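Local coordinates for protein allantoicase (Saccharomyces cerevisiae, PDB 1O59) that hydrolyses allantoate to (S)-ureidoglycolate and urea, a step of allantoin breakdown that lets yeast use purines as secondary nitrogen sources, at residues 22-25 with 26-30; 16-19 with 20-23. All blocks are in the same frame, centred on the assembly; numbering follows the deposited sequence.

Contact 1 of 2, residues 22-25 with 26-30; sequences AEFK and SIIIS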
ATOM      1  N   ALA A  22       1.295  -3.383 -15.484  1.00 57.07           N
ATOM      2  CA  ALA A  22       1.956  -4.622 -15.041  1.00 57.07           C
ATOM      3  C   ALA A  22       3.478  -4.444 -14.888  1.00 57.15           C
ATOM      4  O   ALA A  22       4.082  -4.908 -13.898  1.00 57.59           O
ATOM      5  CB  ALA A  22       1.660  -5.776 -16.010  1.00 56.93           C
ATOM      6  N   GLU A  23       4.084  -3.777 -15.870  1.00 56.59           N
ATOM      7  CA  GLU A  23       5.511  -3.463 -15.835  1.00 56.26           C
ATOM      8  C   GLU A  23       5.852  -2.424 -14.761  1.00 56.06           C
ATOM      9  O   GLU A  23       6.847  -2.541 -14.083  1.00 56.59           O
ATOM     10  CB  GLU A  23       5.966  -3.003 -17.205  1.00 55.77           C
ATOM     11  CG  GLU A  23       5.960  -4.132 -18.229  1.00 56.18           C
ATOM     12  CD  GLU A  23       4.595  -4.432 -18.841  1.00 55.69           C
ATOM     13  OE1 GLU A  23       4.446  -5.484 -19.501  1.00 57.05           O
ATOM     14  OE2 GLU A  23       3.675  -3.625 -18.688  1.00 54.58           O
ATOM     15  N   PHE A  24       5.005  -1.429 -14.584  1.00 55.98           N
ATOM     16  CA  PHE A  24       5.124  -0.510 -13.451  1.00 55.90           C
ATOM     17  C   PHE A  24       5.150  -1.277 -12.107  1.00 56.83           C
ATOM     18  O   PHE A  24       6.045  -1.086 -11.272  1.00 56.02           O
ATOM     19  CB  PHE A  24       3.968   0.485 -13.516  1.00 54.53           C
ATOM     20  CG  PHE A  24       3.928   1.473 -12.382  1.00 53.83           C
ATOM     21  CD1 PHE A  24       4.860   2.492 -12.302  1.00 52.90           C
ATOM     22  CD2 PHE A  24       2.932   1.404 -11.418  1.00 52.65           C
ATOM     23  CE1 PHE A  24       4.834   3.401 -11.278  1.00 51.67           C
ATOM     24  CE2 PHE A  24       2.891   2.320 -10.376  1.00 52.95           C
ATOM     25  CZ  PHE A  24       3.846   3.322 -10.307  1.00 53.17           C
ATOM     26  N   LYS A  25       4.181  -2.162 -11.923  1.00 58.50           N
ATOM     27  CA  LYS A  25       4.076  -2.952 -10.686  1.00 60.51           C
ATOM     28  C   LYS A  25       5.290  -3.854 -10.474  1.00 60.28           C
ATOM     29  O   LYS A  25       5.739  -4.059  -9.338  1.00 60.70           O
ATOM     30  CB  LYS A  25       2.790  -3.788 -10.689  1.00 60.99           C
ATOM     31  CG  LYS A  25       1.505  -2.972 -10.406  1.00 62.62           C
ATOM     32  CD  LYS A  25       0.257  -3.678 -10.998  1.00 63.43           C
ATOM     33  CE  LYS A  25      -1.056  -3.407 -10.178  1.00 66.07           C
ATOM     34  NZ  LYS A  25      -2.294  -4.020 -10.858  1.00 66.53           N
ATOM     35  N   SER A  26       5.815  -4.383 -11.572  1.00 60.11           N
ATOM     36  CA  SER A  26       7.065  -5.115 -11.556  1.00 60.23           C
ATOM     37  C   SER A  26       8.190  -4.350 -10.871  1.00 59.34           C
ATOM     38  O   SER A  26       8.969  -4.910 -10.085  1.00 59.83           O
ATOM     39  CB  SER A  26       7.521  -5.392 -12.985  1.00 60.61           C
ATOM     40  OG  SER A  26       7.139  -6.681 -13.388  1.00 64.18           O
ATOM     41  N   ILE A  27       8.315  -3.084 -11.230  1.00 57.59           N
ATOM     42  CA  ILE A  27       9.421  -2.285 -10.762  1.00 56.47           C
ATOM     43  C   ILE A  27       9.176  -1.864  -9.322  1.00 56.54           C
ATOM     44  O   ILE A  27      10.048  -1.967  -8.465  1.00 55.63           O
ATOM     45  CB  ILE A  27       9.606  -1.088 -11.721  1.00 55.86           C
ATOM     46  CG1 ILE A  27      10.276  -1.590 -13.017  1.00 53.75           C
ATOM     47  CG2 ILE A  27      10.402   0.031 -11.063  1.00 54.84           C
ATOM     48  CD1 ILE A  27       9.738  -1.001 -14.245  1.00 51.76           C
ATOM     49  N   ILE A  28       7.963  -1.405  -9.071  1.00 57.08           N
ATOM     50  CA  ILE A  28       7.573  -0.911  -7.741  1.00 57.96           C
ATOM     51  C   ILE A  28       7.647  -2.014  -6.686  1.00 57.75           C
ATOM     52  O   ILE A  28       8.305  -1.871  -5.658  1.00 57.68           O
ATOM     53  CB  ILE A  28       6.153  -0.269  -7.827  1.00 57.81           C
ATOM     54  CG1 ILE A  28       6.204   0.991  -8.702  1.00 58.40           C
ATOM     55  CG2 ILE A  28       5.609   0.054  -6.475  1.00 58.48           C
ATOM     56  CD1 ILE A  28       7.256   2.064  -8.258  1.00 59.40           C
ATOM     57  N   ILE A  29       7.027  -3.136  -6.999  1.00 58.58           N
ATOM     58  CA  ILE A  29       6.819  -4.199  -6.038  1.00 59.05           C
ATOM     59  C   ILE A  29       7.878  -5.281  -6.106  1.00 59.03           C
ATOM     60  O   ILE A  29       8.549  -5.528  -5.125  1.00 59.33           O
ATOM     61  CB  ILE A  29       5.432  -4.799  -6.247  1.00 59.13           C
ATOM     62  CG1 ILE A  29       4.368  -3.735  -6.011  1.00 59.35           C
ATOM     63  CG2 ILE A  29       5.205  -5.954  -5.296  1.00 60.79           C
ATOM     64  CD1 ILE A  29       3.016  -4.073  -6.635  1.00 59.53           C
ATOM     65  N   SER A  30       8.017  -5.943  -7.246  1.00 59.31           N
ATOM     66  CA  SER A  30       8.921  -7.084  -7.339  1.00 59.67           C
ATOM     67  C   SER A  30      10.350  -6.634  -7.157  1.00 59.87           C
ATOM     68  O   SER A  30      11.126  -7.302  -6.474  1.00 60.49           O
ATOM     69  CB  SER A  30       8.810  -7.838  -8.690  1.00 59.96           C
ATOM     70  OG  SER A  30       7.460  -8.063  -9.104  1.00 61.11           O
TER

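Contact 2 of 2, residues 16-19 with 20-23; sequences FSLA and DEAE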
ATOM      1  N   PHE A  16       4.666   5.682 -16.831  1.00 68.42           N
ATOM      2  CA  PHE A  16       4.126   4.491 -17.431  1.00 67.92           C
ATOM      3  C   PHE A  16       2.687   4.661 -17.909  1.00 67.78           C
ATOM      4  O   PHE A  16       1.824   5.098 -17.158  1.00 67.21           O
ATOM      5  CB  PHE A  16       4.161   3.355 -16.426  1.00 67.73           C
ATOM      6  CG  PHE A  16       5.505   2.780 -16.228  1.00 67.31           C
ATOM      7  CD1 PHE A  16       6.440   3.443 -15.461  1.00 67.62           C
ATOM      8  CD2 PHE A  16       5.834   1.560 -16.787  1.00 66.81           C
ATOM      9  CE1 PHE A  16       7.688   2.909 -15.247  1.00 67.89           C
ATOM     10  CE2 PHE A  16       7.080   1.019 -16.588  1.00 67.76           C
ATOM     11  CZ  PHE A  16       8.016   1.696 -15.817  1.00 67.84           C
ATOM     12  N   SER A  17       2.450   4.272 -19.164  1.00 68.10           N
ATOM     13  CA  SER A  17       1.108   4.147 -19.708  1.00 68.09           C
ATOM     14  C   SER A  17       0.306   3.155 -18.882  1.00 67.86           C
ATOM     15  O   SER A  17       0.849   2.264 -18.232  1.00 67.96           O
ATOM     16  CB  SER A  17       1.135   3.672 -21.163  1.00 68.17           C
ATOM     17  OG  SER A  17       2.289   4.153 -21.848  1.00 70.11           O
ATOM     18  N   LEU A  18      -1.006   3.331 -18.935  1.00 67.51           N
ATOM     19  CA  LEU A  18      -1.953   2.469 -18.261  1.00 67.00           C
ATOM     20  C   LEU A  18      -1.823   1.033 -18.805  1.00 65.34           C
ATOM     21  O   LEU A  18      -1.828   0.050 -18.048  1.00 64.92           O
ATOM     22  CB  LEU A  18      -3.365   3.037 -18.494  1.00 67.35           C
ATOM     23  CG  LEU A  18      -4.463   2.857 -17.437  1.00 68.34           C
ATOM     24  CD1 LEU A  18      -4.010   3.150 -15.997  1.00 67.45           C
ATOM     25  CD2 LEU A  18      -5.652   3.752 -17.840  1.00 68.30           C
ATOM     26  N   ALA A  19      -1.665   0.928 -20.118  1.00 63.27           N
ATOM     27  CA  ALA A  19      -1.461  -0.359 -20.752  1.00 62.16           C
ATOM     28  C   ALA A  19      -0.251  -1.119 -20.182  1.00 61.40           C
ATOM     29  O   ALA A  19      -0.161  -2.342 -20.327  1.00 60.21           O
ATOM     30  CB  ALA A  19      -1.319  -0.185 -22.255  1.00 62.12           C
ATOM     31  N   ASP A  20       0.650  -0.381 -19.527  1.00 60.85           N
ATOM     32  CA  ASP A  20       1.922  -0.918 -18.995  1.00 60.48           C
ATOM     33  C   ASP A  20       1.988  -0.966 -17.469  1.00 59.54           C
ATOM     34  O   ASP A  20       3.071  -1.087 -16.894  1.00 59.25           O
ATOM     35  CB  ASP A  20       3.094  -0.095 -19.553  1.00 60.01           C
ATOM     36  CG  ASP A  20       3.184  -0.181 -21.072  1.00 59.86           C
ATOM     37  OD1 ASP A  20       2.722  -1.198 -21.643  1.00 59.36           O
ATOM     38  OD2 ASP A  20       3.684   0.714 -21.782  1.00 58.88           O
ATOM     39  N   GLU A  21       0.827  -0.908 -16.822  1.00 58.63           N
ATOM     40  CA  GLU A  21       0.760  -0.990 -15.367  1.00 58.35           C
ATOM     41  C   GLU A  21       1.404  -2.255 -14.788  1.00 57.57           C
ATOM     42  O   GLU A  21       2.002  -2.204 -13.721  1.00 57.51           O
ATOM     43  CB  GLU A  21      -0.685  -0.847 -14.878  1.00 58.24           C
ATOM     44  CG  GLU A  21      -0.789  -0.664 -13.370  1.00 58.91           C
ATOM     45  CD  GLU A  21      -2.178  -0.228 -12.903  1.00 59.54           C
ATOM     46  OE1 GLU A  21      -3.087  -0.005 -13.739  1.00 59.84           O
ATOM     47  OE2 GLU A  21      -2.358  -0.089 -11.681  1.00 62.07           O
ATOM     48  N   ALA A  22       1.295  -3.383 -15.484  1.00 57.07           N
ATOM     49  CA  ALA A  22       1.956  -4.622 -15.041  1.00 57.07           C
ATOM     50  C   ALA A  22       3.478  -4.444 -14.888  1.00 57.15           C
ATOM     51  O   ALA A  22       4.082  -4.908 -13.898  1.00 57.59           O
ATOM     52  CB  ALA A  22       1.660  -5.776 -16.010  1.00 56.93           C
ATOM     53  N   GLU A  23       4.084  -3.777 -15.870  1.00 56.59           N
ATOM     54  CA  GLU A  23       5.511  -3.463 -15.835  1.00 56.26           C
ATOM     55  C   GLU A  23       5.852  -2.424 -14.761  1.00 56.06           C
ATOM     56  O   GLU A  23       6.847  -2.541 -14.083  1.00 56.59           O
ATOM     57  CB  GLU A  23       5.966  -3.003 -17.205  1.00 55.77           C
ATOM     58  CG  GLU A  23       5.960  -4.132 -18.229  1.00 56.18           C
ATOM     59  CD  GLU A  23       4.595  -4.432 -18.841  1.00 55.69           C
ATOM     60  OE1 GLU A  23       4.446  -5.484 -19.501  1.00 57.05           O
ATOM     61  OE2 GLU A  23       3.675  -3.625 -18.688  1.00 54.58           O
TER
HETATM   62  O   HOH W   1       4.591   2.934 -20.358  1.00 54.91           O
HETATM   63  O   HOH W   2      -3.954  -0.778 -16.179  1.00 50.10           O
HETATM   64  O   HOH W   3      -0.331  -3.961 -17.989  1.00 51.34           O

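Contact 1 of 2, residues 22-25 with 26-30
The aromatic ring of F24 carries I28 over one face: CG1 of I28 stands 3.8 Å from the ring centroid, and its line of approach is 15° off the ring normal, which identifies a CH-pi contact made along one turn of helix. CG1 is displaced toward the rim, and CZ is the ring atom it meets most closely, at 3.7 Å. I28 CD1 reaches on to the CE1 and CZ corner of the ring. A chi1 of 178° sets CG of F24 opposite the backbone N and beside the carbonyl carbon, and the ring then lies within reach of I28 one turn on; the two side chains lie at a slant to each other.

Backbone evidence for the helix is an i to i+4 ladder. I28 N gives F24 O a nearly straight hydrogen bond, with an N-H...O angle of 171°. S26 N likewise binds A22 O and I29 N binds K25 O, while I27 N makes a longer bond to E23 O of 3.3 Å. F24 O also takes a weak second bond from I27 N, and the ladder runs on into a wider pi-type turn at 26-30. On another side of the helix the extended CG1-CD1 branch of I29 brings CD1 to 4.1 Å from CB of K25, a loose aliphatic contact.

The buried F24 and I28 side of helix 21-31 rests on two neighbouring antiparallel strands: F24 touches L162 and V164 of strand 160-164 and Y193 of strand 186-196, while I28 packs on V164 and Y193.

Contact 2 of 2, residues 16-19 with 20-23
The CB of F16 points toward residues 20-23, and the ring lies obliquely against backbone atoms there: CD2 is 3.8 Å from D20 O, and CE2 approaches the backbone carbon of E23. A chi1 of -76° places CG beside the backbone N, and this setting brings the CD2-CE2 side of the ring to D20 and E23.

L18 and E21 instead run side by side and point the same way. CD1 of L18 comes within 4.0 Å of E21 OE1, at one oxygen of the carboxylate. The E21 chain is extended beyond CG, and its OE1 takes a bond from water 2, which also donates to L18 O; this water links the end of the side chain to the turn beside it. R160 forms a salt bridge with the same oxygen.

The backbone N of S17 and the carboxylate of D20 are bridged by water 1, which accepts from S17 N and donates to D20 OD2, each at 2.8 Å from the water O. D20 occupies the N-cap position, yet its side chain makes no capping bond. The backbone is held instead by two i to i+3 bonds, from D20 N to S17 O (3.0 Å) and from E21 N to L18 O (3.1 Å). In both, the donor stands above the carbonyl plane, by 64° and 61°, as the tight 3-10 turn at 18-19 leads into the helix. Water 3 separately bridges A19 O and A22 N, donating to the first and accepting from the second.

This surface turn connects strand 14-16 to helix 21-31. Strand 160-164 lies alongside: F16 shares backbone hydrogen bonds with L162 and packs on L162 and V164, E21 touches L162, and L18 touches R160.

Overall arrangement
Contacts 1 and 2 are consecutive parts of one chain segment, with centres about 9 Å apart and A22 and E23 common to both. Contact 2 starts helix 21-31, and contact 1 continues it. Their side chains meet directly at F16, whose CD1 lies 3.7 Å from CD1 of F24, with the ring planes at about 60°, and whose CZ lies 3.6 Å from CD1 of I27. F24 thus touches both F16 and I28, and all three pack on V164 of strand 160-164. F24 and I28 are buried, whereas contact 2 has no buried residue; the contact centres lie about 13 Å (contact 1) and 18 Å (contact 2) from the chain centre.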